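Local coordinates for maltose operon transcriptional repressor (Staphylococcus aureus subsp. aureus Mu50, PDB 3HCW), which probably represses transcription of the maltose operon, its C-terminal fragment having the two-lobed fold of periplasmic sugar-binding proteins, at residues Pro239-Gln253 and Val273-Thr285. Residues are numbered along the deposited sequence; the frame is centred on the assembly and turned at random. Where two conformers were deposited one is given.
Sequences PQTCIDIKPRMLGQQ and VIIDTELKIRKST
Thr241 and Thr285 meet hydroxyl to hydroxyl at the buried end of this contact, their side chains crossing at about a right angle with Thr241 OG1 2.6 Å from Thr285 OG1. The same Thr241 OG1 accepts the backbone N of Arg282 at 2.8 Å, while Thr241 N runs almost straight (169°) into Ser284 OG, which is also bonded to Thr224 O. Thr285 OG1 is also hydrogen-bonded to His125 NE2. Arg282 reaches back with an extended chain, and its NH1 meets Gln240 O at 2.7 Å, the oxygen lying close to the guanidinium plane; Asp229 pairs with that same nitrogen. Cys242 pairs with Lys280 and Asp244 with Glu278, both antiparallel and hydrogen-bonded; between them Ile243 CD1 packs against Leu279 CD1.

The other face is polar and more open. Asp244, CG anti to its N (chi1 -177°), offers the anti lone pair of OD2 to Lys280 NZ at 3.0 Å, whereas Lys246 NZ approaches OD2 from above the carboxylate plane. Glu278 OE1 likewise takes both ammonium groups, Lys280's weakly, which probably lets Lys246 NZ and Lys280 NZ lie 3.7 Å apart. Buried Ile275 packs tightly again, CG2 on Lys246 CB and CD1 between Leu250 CD2 (3.8 Å) and Gln253 CG; Met249 and Glu278 stay exposed. The strand pair leading into helix 247-263 is consistent with the interlobe crossovers of LacI-type regulators with a periplasmic-binding-protein-like domain.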
loop_
_atom_site.group_PDB
_atom_site.type_symbol
_atom_site.label_atom_id
_atom_site.label_comp_id
_atom_site.label_asym_id
_atom_site.label_seq_id
_atom_site.Cartn_x
_atom_site.Cartn_y
_atom_site.Cartn_z
ATOM N N PRO A 239 16.941 0.614 -0.078
ATOM C CA PRO A 239 16.242 0.077 1.092
ATOM C C PRO A 239 16.446 0.916 2.349
ATOM O O PRO A 239 17.563 1.346 2.638
ATOM C CB PRO A 239 16.865 -1.303 1.255
ATOM C CG PRO A 239 17.080 -1.726 -0.164
ATOM C CD PRO A 239 17.634 -0.464 -0.810
ATOM N N GLN A 240 15.358 1.155 3.072
ATOM C CA GLN A 240 15.383 2.133 4.155
ATOM C C GLN A 240 15.442 1.541 5.551
ATOM O O GLN A 240 14.707 0.593 5.888
ATOM C CB GLN A 240 14.201 3.094 4.037
ATOM C CG GLN A 240 14.236 3.935 2.753
ATOM C CD GLN A 240 15.304 4.991 2.799
ATOM O OE1 GLN A 240 15.460 5.671 3.809
ATOM N NE2 GLN A 240 16.049 5.144 1.709
ATOM N N THR A 241 16.334 2.121 6.347
ATOM C CA THR A 241 16.378 1.903 7.776
ATOM C C THR A 241 15.123 2.527 8.369
ATOM O O THR A 241 14.755 3.669 8.038
ATOM C CB THR A 241 17.645 2.504 8.359
ATOM O OG1 THR A 241 18.775 1.758 7.882
ATOM C CG2 THR A 241 17.638 2.483 9.865
ATOM N N CYS A 242 14.454 1.750 9.216
ATOM C CA CYS A 242 13.210 2.206 9.811
ATOM C C CYS A 242 12.827 1.487 11.080
ATOM O O CYS A 242 13.356 0.421 11.421
ATOM C CB CYS A 242 12.042 2.178 8.812
ATOM S SG CYS A 242 12.038 0.795 7.710
ATOM N N ILE A 243 11.935 2.145 11.807
ATOM C CA ILE A 243 11.374 1.623 13.023
ATOM C C ILE A 243 10.088 0.886 12.669
ATOM O O ILE A 243 9.145 1.483 12.133
ATOM C CB ILE A 243 11.051 2.762 14.020
ATOM C CG1 ILE A 243 12.313 3.560 14.384
ATOM C CG2 ILE A 243 10.382 2.199 15.260
ATOM C CD1 ILE A 243 13.353 2.778 15.230
ATOM N N ASP A 244 10.062 -0.412 12.965
ATOM C CA ASP A 244 8.857 -1.222 12.830
ATOM C C ASP A 244 7.916 -0.951 14.024
ATOM O O ASP A 244 8.260 -1.229 15.158
ATOM C CB ASP A 244 9.266 -2.698 12.763
ATOM C CG ASP A 244 8.092 -3.634 12.557
ATOM O OD1 ASP A 244 6.948 -3.164 12.348
ATOM O OD2 ASP A 244 8.327 -4.862 12.590
ATOM N N ILE A 245 6.728 -0.418 13.771
ATOM C CA ILE A 245 5.854 -0.002 14.877
ATOM C C ILE A 245 4.690 -0.971 15.112
ATOM O O ILE A 245 3.720 -0.641 15.807
ATOM C CB ILE A 245 5.377 1.466 14.729
ATOM C CG1 ILE A 245 4.447 1.634 13.525
ATOM C CG2 ILE A 245 6.568 2.404 14.633
ATOM C CD1 ILE A 245 3.805 3.002 13.433
ATOM N N LYS A 246 4.832 -2.174 14.540
ATOM C CA LYS A 246 3.907 -3.300 14.696
ATOM C C LYS A 246 2.416 -2.926 14.554
ATOM O O LYS A 246 1.640 -3.090 15.508
ATOM C CB LYS A 246 4.155 -3.999 16.040
ATOM C CG LYS A 246 5.620 -4.113 16.461
ATOM C CD LYS A 246 6.340 -5.245 15.734
ATOM C CE LYS A 246 7.833 -5.196 16.027
ATOM N NZ LYS A 246 8.617 -5.986 15.032
ATOM N N PRO A 247 2.014 -2.404 13.378
ATOM C CA PRO A 247 0.621 -1.933 13.224
ATOM C C PRO A 247 -0.447 -3.042 13.292
ATOM O O PRO A 247 -1.575 -2.798 13.759
ATOM C CB PRO A 247 0.635 -1.214 11.865
ATOM C CG PRO A 247 1.812 -1.806 11.115
ATOM C CD PRO A 247 2.823 -2.195 12.156
ATOM N N ARG A 248 -0.090 -4.253 12.869
ATOM C CA ARG A 248 -1.006 -5.389 12.978
ATOM C C ARG A 248 -1.224 -5.776 14.441
ATOM O O ARG A 248 -2.352 -6.093 14.829
ATOM C CB ARG A 248 -0.526 -6.577 12.156
ATOM C CG ARG A 248 -1.619 -7.580 11.877
ATOM C CD ARG A 248 -1.170 -8.589 10.851
ATOM N NE ARG A 248 -2.146 -9.663 10.728
ATOM C CZ ARG A 248 -2.104 -10.613 9.805
ATOM N NH1 ARG A 248 -3.046 -11.551 9.782
ATOM N NH2 ARG A 248 -1.125 -10.632 8.915
ATOM N N MET A 249 -0.153 -5.712 15.241
ATOM C CA MET A 249 -0.235 -5.901 16.693
ATOM C C MET A 249 -1.083 -4.818 17.356
ATOM O O MET A 249 -1.940 -5.125 18.168
ATOM C CB MET A 249 1.153 -5.910 17.337
ATOM C CG MET A 249 1.690 -7.282 17.714
ATOM S SD MET A 249 3.116 -7.177 18.829
ATOM C CE MET A 249 2.316 -6.796 20.385
ATOM N N LEU A 250 -0.826 -3.550 17.017
ATOM C CA LEU A 250 -1.635 -2.437 17.543
ATOM C C LEU A 250 -3.135 -2.659 17.318
ATOM O O LEU A 250 -3.941 -2.460 18.225
ATOM C CB LEU A 250 -1.225 -1.107 16.888
ATOM C CG LEU A 250 0.095 -0.447 17.276
ATOM C CD1 LEU A 250 0.592 0.416 16.131
ATOM C CD2 LEU A 250 -0.043 0.382 18.553
ATOM N N GLY A 251 -3.488 -3.096 16.105
ATOM C CA GLY A 251 -4.870 -3.364 15.732
ATOM C C GLY A 251 -5.488 -4.526 16.495
ATOM O O GLY A 251 -6.620 -4.427 16.984
ATOM N N GLN A 252 -4.744 -5.625 16.601
ATOM C CA GLN A 252 -5.201 -6.795 17.351
ATOM C C GLN A 252 -5.460 -6.434 18.810
ATOM O O GLN A 252 -6.472 -6.840 19.366
ATOM C CB GLN A 252 -4.200 -7.950 17.254
ATOM C CG GLN A 252 -4.175 -8.624 15.891
ATOM C CD GLN A 252 -3.038 -9.631 15.745
ATOM O OE1 GLN A 252 -2.198 -9.779 16.632
ATOM N NE2 GLN A 252 -3.015 -10.332 14.615
ATOM N N GLN A 253 -4.552 -5.662 19.406
ATOM C CA GLN A 253 -4.688 -5.216 20.802
ATOM C C GLN A 253 -5.890 -4.280 21.011
ATOM O O GLN A 253 -6.576 -4.367 22.024
ATOM C CB GLN A 253 -3.407 -4.528 21.267
ATOM C CG GLN A 253 -2.191 -5.448 21.390
ATOM C CD GLN A 253 -2.279 -6.392 22.574
ATOM O OE1 GLN A 253 -2.561 -5.974 23.701
ATOM N NE2 GLN A 253 -2.036 -7.672 22.326
ATOM N N VAL A 273 -1.918 0.758 26.758
ATOM C CA VAL A 273 -1.231 -0.459 26.347
ATOM C C VAL A 273 -0.119 -0.031 25.399
ATOM O O VAL A 273 -0.373 0.668 24.413
ATOM C CB VAL A 273 -2.183 -1.492 25.675
ATOM C CG1 VAL A 273 -1.416 -2.735 25.219
ATOM C CG2 VAL A 273 -3.333 -1.890 26.622
ATOM N N ILE A 274 1.113 -0.420 25.718
ATOM C CA ILE A 274 2.266 -0.028 24.919
ATOM C C ILE A 274 2.799 -1.228 24.111
ATOM O O ILE A 274 3.086 -2.289 24.665
ATOM C CB ILE A 274 3.351 0.658 25.801
ATOM C CG1 ILE A 274 2.819 1.982 26.393
ATOM C CG2 ILE A 274 4.662 0.882 25.027
ATOM C CD1 ILE A 274 2.790 3.201 25.433
ATOM N N ILE A 275 2.884 -1.048 22.797
ATOM C CA ILE A 275 3.436 -2.042 21.880
ATOM C C ILE A 275 4.882 -1.648 21.553
ATOM O O ILE A 275 5.140 -0.523 21.116
ATOM C CB ILE A 275 2.549 -2.180 20.595
ATOM C CG1 ILE A 275 1.359 -3.094 20.858
ATOM C CG2 ILE A 275 3.315 -2.749 19.402
ATOM C CD1 ILE A 275 0.114 -2.369 21.212
ATOM N N ASP A 276 5.811 -2.572 21.799
ATOM C CA ASP A 276 7.243 -2.348 21.576
ATOM C C ASP A 276 7.551 -2.226 20.093
ATOM O O ASP A 276 6.951 -2.905 19.275
ATOM C CB ASP A 276 8.080 -3.509 22.141
ATOM C CG ASP A 276 8.043 -3.599 23.665
ATOM O OD1 ASP A 276 7.871 -2.565 24.356
ATOM O OD2 ASP A 276 8.214 -4.730 24.171
ATOM N N THR A 277 8.507 -1.369 19.763
ATOM C CA THR A 277 8.920 -1.178 18.384
ATOM C C THR A 277 10.292 -1.824 18.138
ATOM O O THR A 277 10.946 -2.293 19.067
ATOM C CB THR A 277 8.962 0.308 18.029
ATOM O OG1 THR A 277 9.988 0.942 18.790
ATOM C CG2 THR A 277 7.602 0.992 18.312
ATOM N N GLU A 278 10.717 -1.853 16.882
ATOM C CA GLU A 278 11.976 -2.488 16.527
ATOM C C GLU A 278 12.649 -1.780 15.355
ATOM O O GLU A 278 12.068 -1.640 14.279
ATOM C CB GLU A 278 11.742 -3.972 16.207
ATOM C CG GLU A 278 12.950 -4.698 15.661
ATOM C CD GLU A 278 12.653 -6.146 15.263
ATOM O OE1 GLU A 278 11.463 -6.533 15.200
ATOM O OE2 GLU A 278 13.618 -6.902 15.001
ATOM N N LEU A 279 13.874 -1.330 15.589
ATOM C CA LEU A 279 14.740 -0.824 14.539
ATOM C C LEU A 279 15.129 -1.946 13.574
ATOM O O LEU A 279 15.559 -3.016 14.003
ATOM C CB LEU A 279 15.994 -0.180 15.153
ATOM C CG LEU A 279 17.094 0.317 14.198
ATOM C CD1 LEU A 279 16.625 1.509 13.402
ATOM C CD2 LEU A 279 18.351 0.653 14.961
ATOM N N LYS A 280 14.928 -1.691 12.283
ATOM C CA LYS A 280 15.388 -2.551 11.191
ATOM C C LYS A 280 16.422 -1.758 10.389
ATOM O O LYS A 280 16.064 -0.809 9.681
ATOM C CB LYS A 280 14.227 -2.941 10.258
ATOM C CG LYS A 280 13.027 -3.640 10.903
ATOM C CD LYS A 280 13.172 -5.160 10.862
ATOM C CE LYS A 280 11.831 -5.868 11.028
ATOM N NZ LYS A 280 11.187 -5.584 12.345
ATOM N N ILE A 281 17.695 -2.143 10.502
ATOM C CA ILE A 281 18.795 -1.459 9.814
ATOM C C ILE A 281 18.920 -1.939 8.379
ATOM O O ILE A 281 18.985 -3.143 8.118
ATOM C CB ILE A 281 20.132 -1.656 10.549
ATOM C CG1 ILE A 281 19.992 -1.196 12.009
ATOM C CG2 ILE A 281 21.270 -0.907 9.828
ATOM C CD1 ILE A 281 21.144 -1.629 12.933
ATOM N N ARG A 282 18.923 -0.994 7.441
ATOM C CA ARG A 282 19.062 -1.325 6.023
ATOM C C ARG A 282 20.153 -0.454 5.386
ATOM O O ARG A 282 20.891 0.228 6.094
ATOM C CB ARG A 282 17.710 -1.192 5.298
ATOM C CG ARG A 282 16.619 -2.147 5.806
ATOM C CD ARG A 282 15.574 -2.474 4.737
ATOM N NE ARG A 282 14.552 -3.389 5.267
ATOM C CZ ARG A 282 13.473 -2.994 5.946
ATOM N NH1 ARG A 282 13.249 -1.697 6.165
ATOM N NH2 ARG A 282 12.617 -3.891 6.413
ATOM N N LYS A 283 20.237 -0.466 4.056
ATOM C CA LYS A 283 21.316 0.208 3.318
ATOM C C LYS A 283 21.388 1.737 3.543
ATOM O O LYS A 283 22.481 2.311 3.570
ATOM C CB LYS A 283 21.215 -0.155 1.819
ATOM C CG LYS A 283 21.987 0.741 0.827
ATOM C CD LYS A 283 23.513 0.554 0.885
ATOM C CE LYS A 283 23.984 -0.608 0.027
ATOM N NZ LYS A 283 25.451 -0.830 0.163
ATOM N N SER A 284 20.242 2.379 3.772
ATOM C CA SER A 284 20.185 3.842 3.817
ATOM C C SER A 284 20.880 4.485 5.019
ATOM O O SER A 284 21.083 5.688 5.031
ATOM C CB SER A 284 18.747 4.326 3.717
ATOM O OG SER A 284 18.035 4.033 4.900
ATOM N N THR A 285 21.232 3.694 6.029
ATOM C CA THR A 285 22.123 4.173 7.090
ATOM C C THR A 285 23.422 3.368 7.191
ATOM O O THR A 285 24.101 3.416 8.207
ATOM C CB THR A 285 21.450 4.181 8.482
ATOM O OG1 THR A 285 20.977 2.864 8.802
ATOM C CG2 THR A 285 20.302 5.191 8.543
#